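Local coordinates for alpha-1,3-glucanase (Bacillus circulans, PDB 5ZRU), which probably hydrolyses alpha-1,3-glucan as a GH87-type glucanase, this chain being the catalytic unit of a longer protein that is also likely to bind carbohydrate, at residues A[201-206]-A[227-232]. Sequence-based numbering, arbitrary orientation.
Sequences DDLAAF and FHLGNM. With CA (calcium ion), chain H.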
ATOM      1  N   ASP A 201      19.369  -2.243 -22.102  1.00 12.49           N
ATOM      2  CA  ASP A 201      19.293  -1.155 -21.137  1.00 14.96           C
ATOM      3  C   ASP A 201      19.030   0.186 -21.818  1.00 14.30           C
ATOM      4  O   ASP A 201      19.679   0.536 -22.811  1.00 15.51           O
ATOM      5  CB  ASP A 201      20.585  -1.099 -20.330  1.00 15.95           C
ATOM      6  CG  ASP A 201      20.433  -0.288 -19.054  1.00 14.55           C
ATOM      7  OD1 ASP A 201      20.198   0.924 -19.144  1.00 21.57           O
ATOM      8  OD2 ASP A 201      20.542  -0.873 -17.972  1.00 26.37           O
ATOM      9  N   ASP A 202      18.100   0.961 -21.251  1.00 11.36           N
ATOM     10  CA  ASP A 202      17.681   2.241 -21.808  1.00  9.51           C
ATOM     11  C   ASP A 202      18.090   3.439 -20.963  1.00 11.60           C
ATOM     12  O   ASP A 202      17.768   4.573 -21.333  1.00 12.75           O
ATOM     13  CB  ASP A 202      16.156   2.242 -21.995  1.00 10.81           C
ATOM     14  CG  ASP A 202      15.690   1.101 -22.878  1.00 13.18           C
ATOM     15  OD1 ASP A 202      16.033   1.114 -24.080  1.00 15.19           O
ATOM     16  OD2 ASP A 202      15.009   0.178 -22.368  1.00 13.01           O
ATOM     17  N   LEU A 203      18.797   3.228 -19.847  1.00 11.92           N
ATOM     18  CA  LEU A 203      18.992   4.319 -18.896  1.00 10.12           C
ATOM     19  C   LEU A 203      19.862   5.437 -19.465  1.00 14.61           C
ATOM     20  O   LEU A 203      19.650   6.610 -19.132  1.00 12.16           O
ATOM     21  CB  LEU A 203      19.580   3.782 -17.589  1.00 11.51           C
ATOM     22  CG  LEU A 203      19.830   4.814 -16.479  1.00 11.35           C
ATOM     23  CD1 LEU A 203      18.568   5.611 -16.133  1.00 13.52           C
ATOM     24  CD2 LEU A 203      20.372   4.148 -15.223  1.00 11.55           C
ATOM     25  N   ALA A 204      20.830   5.115 -20.333  1.00 12.61           N
ATOM     26  CA  ALA A 204      21.608   6.190 -20.950  1.00 16.11           C
ATOM     27  C   ALA A 204      20.711   7.090 -21.790  1.00 13.72           C
ATOM     28  O   ALA A 204      20.833   8.324 -21.748  1.00 12.86           O
ATOM     29  CB  ALA A 204      22.734   5.615 -21.804  1.00 19.64           C
ATOM     30  N   ALA A 205      19.785   6.489 -22.542  1.00 12.35           N
ATOM     31  CA  ALA A 205      18.855   7.281 -23.343  1.00 12.74           C
ATOM     32  C   ALA A 205      17.904   8.087 -22.463  1.00 12.17           C
ATOM     33  O   ALA A 205      17.580   9.238 -22.782  1.00 10.99           O
ATOM     34  CB  ALA A 205      18.075   6.368 -24.284  1.00 16.56           C
ATOM     35  N   PHE A 206      17.434   7.497 -21.357  1.00 11.01           N
ATOM     36  CA  PHE A 206      16.575   8.239 -20.432  1.00  9.41           C
ATOM     37  C   PHE A 206      17.294   9.455 -19.864  1.00 10.76           C
ATOM     38  O   PHE A 206      16.714  10.545 -19.778  1.00 12.19           O
ATOM     39  CB  PHE A 206      16.113   7.333 -19.286  1.00  9.31           C
ATOM     40  CG  PHE A 206      14.892   6.517 -19.593  1.00 11.72           C
ATOM     41  CD1 PHE A 206      14.782   5.809 -20.782  1.00  9.83           C
ATOM     42  CD2 PHE A 206      13.867   6.416 -18.663  1.00 10.10           C
ATOM     43  CE1 PHE A 206      13.659   5.041 -21.039  1.00 10.16           C
ATOM     44  CE2 PHE A 206      12.743   5.643 -18.912  1.00 11.27           C
ATOM     45  CZ  PHE A 206      12.634   4.956 -20.109  1.00 11.34           C
ATOM     46  N   PHE A 227      10.777  -0.629 -20.977  1.00  9.22           N
ATOM     47  CA  PHE A 227      12.120  -0.076 -20.980  1.00  9.99           C
ATOM     48  C   PHE A 227      12.856  -0.567 -19.743  1.00 13.72           C
ATOM     49  O   PHE A 227      12.261  -0.681 -18.666  1.00 12.24           O
ATOM     50  CB  PHE A 227      12.060   1.443 -21.023  1.00 10.70           C
ATOM     51  CG  PHE A 227      11.390   1.954 -22.253  1.00 12.55           C
ATOM     52  CD1 PHE A 227      12.127   2.228 -23.394  1.00 11.38           C
ATOM     53  CD2 PHE A 227      10.006   2.094 -22.292  1.00 11.60           C
ATOM     54  CE1 PHE A 227      11.503   2.689 -24.543  1.00 12.00           C
ATOM     55  CE2 PHE A 227       9.376   2.535 -23.435  1.00 13.10           C
ATOM     56  CZ  PHE A 227      10.126   2.835 -24.564  1.00 13.25           C
ATOM     57  N   HIS A 228      14.143  -0.866 -19.905  1.00  9.51           N
ATOM     58  CA  HIS A 228      14.934  -1.507 -18.863  1.00 14.41           C
ATOM     59  C   HIS A 228      15.989  -0.540 -18.357  1.00 13.87           C
ATOM     60  O   HIS A 228      16.780  -0.000 -19.145  1.00 13.91           O
ATOM     61  CB  HIS A 228      15.580  -2.798 -19.385  1.00 14.70           C
ATOM     62  CG  HIS A 228      14.588  -3.883 -19.681  1.00 13.83           C
ATOM     63  ND1 HIS A 228      13.970  -4.013 -20.906  1.00 13.91           N
ATOM     64  CD2 HIS A 228      14.093  -4.875 -18.903  1.00 16.30           C
ATOM     65  CE1 HIS A 228      13.147  -5.048 -20.875  1.00 15.62           C
ATOM     66  NE2 HIS A 228      13.201  -5.586 -19.669  1.00 15.46           N
ATOM     67  N   LEU A 229      16.004  -0.323 -17.048  1.00 12.31           N
ATOM     68  CA  LEU A 229      16.917   0.629 -16.426  1.00 12.06           C
ATOM     69  C   LEU A 229      17.783  -0.116 -15.417  1.00 10.92           C
ATOM     70  O   LEU A 229      17.283  -0.576 -14.385  1.00 11.86           O
ATOM     71  CB  LEU A 229      16.146   1.769 -15.757  1.00 11.88           C
ATOM     72  CG  LEU A 229      15.145   2.534 -16.626  1.00 11.14           C
ATOM     73  CD1 LEU A 229      14.598   3.734 -15.847  1.00 11.55           C
ATOM     74  CD2 LEU A 229      15.779   3.022 -17.919  1.00 12.28           C
ATOM     75  N   GLY A 230      19.078  -0.239 -15.716  1.00 11.46           N
ATOM     76  CA  GLY A 230      20.006  -1.024 -14.927  1.00 12.27           C
ATOM     77  C   GLY A 230      20.593  -0.337 -13.717  1.00 12.94           C
ATOM     78  O   GLY A 230      21.545  -0.849 -13.120  1.00 10.21           O
ATOM     79  N   ASN A 231      20.074   0.823 -13.340  1.00 12.63           N
ATOM     80  CA  ASN A 231      20.432   1.435 -12.070  1.00 12.08           C
ATOM     81  C   ASN A 231      19.360   2.448 -11.706  1.00 10.48           C
ATOM     82  O   ASN A 231      18.336   2.567 -12.391  1.00 11.52           O
ATOM     83  CB  ASN A 231      21.813   2.090 -12.116  1.00 16.85           C
ATOM     84  CG  ASN A 231      22.555   1.925 -10.798  1.00 25.99           C
ATOM     85  OD1 ASN A 231      22.202   2.546  -9.768  1.00 17.86           O
ATOM     86  ND2 ASN A 231      23.581   1.070 -10.812  1.00 17.86           N
ATOM     87  N   MET A 232      19.606   3.188 -10.625  1.00 10.21           N
ATOM     88  CA  MET A 232      18.672   4.225 -10.202  1.00  9.88           C
ATOM     89  C   MET A 232      18.590   5.308 -11.272  1.00 12.27           C
ATOM     90  O   MET A 232      19.605   5.705 -11.855  1.00 10.42           O
ATOM     91  CB  MET A 232      19.122   4.822  -8.867  1.00  9.39           C
ATOM     92  CG  MET A 232      18.156   5.872  -8.263  1.00  9.98           C
ATOM     93  SD  MET A 232      18.799   6.648  -6.775  1.00 13.21           S
ATOM     94  CE  MET A 232      18.989   5.228  -5.675  1.00 12.19           C
TER
HETATM   95 CA    CA H 606      15.539  -1.288 -24.288  1.00 14.57          CA
HETATM   96  O   HOH W   1      13.728  -2.689 -23.184  1.00 15.02           O
HETATM   97  O   HOH W   2      17.305  -0.800 -25.945  1.00 17.57           O
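Leu229 lays its CD2 methyl over the centre of one face of the Phe206 ring, 3.9 Å from CD2 to the centroid and only 8° off the normal, a CH-pi contact, while CD1 of Phe227 lies at the edge of the same ring. The two phenyl planes are inclined at 55°, and Phe206 CZ reaches Phe227 CB at 3.7 Å. Asp202 comes to the edge of the Phe227 ring, its carboxylate steeply turned against it. With CG set anti to its carbonyl carbon (chi1 -57°), Asp202 brings OD2 to the strand backbone: the anti lone pair of OD2 accepts from His228 N at 2.8 Å, and both carboxylate oxygens grip calcium. In return Asp202 N gives a nearly straight bond to His228 O (2.7 Å), so the backbone of His228 is held at both its N-H and its C=O by Asp202. A water on the calcium also meets His228 ND1 in the imidazole plane. Next door, Asp201 OD1 accepts from Leu203 N at 2.8 Å, capping the helix start, and OD2 takes a weak bond from Gly230 N. Replacing Phe206 by alanine would take away the face on which Leu229 CD2 rests and is likely to open a gap beside Phe227 and Trp233, whose ring meets Phe206 edge-to-face. Val195, Asp198 and Gln200 complete the calcium site. The arrangement illustrates how a helix can be packed on the end of a parallel beta-helix, as in pectate-lyase-like folds: helix 203-216 is pinned to strand 225-229 by an apolar core and a calcium-bound aspartate at its N-terminal end.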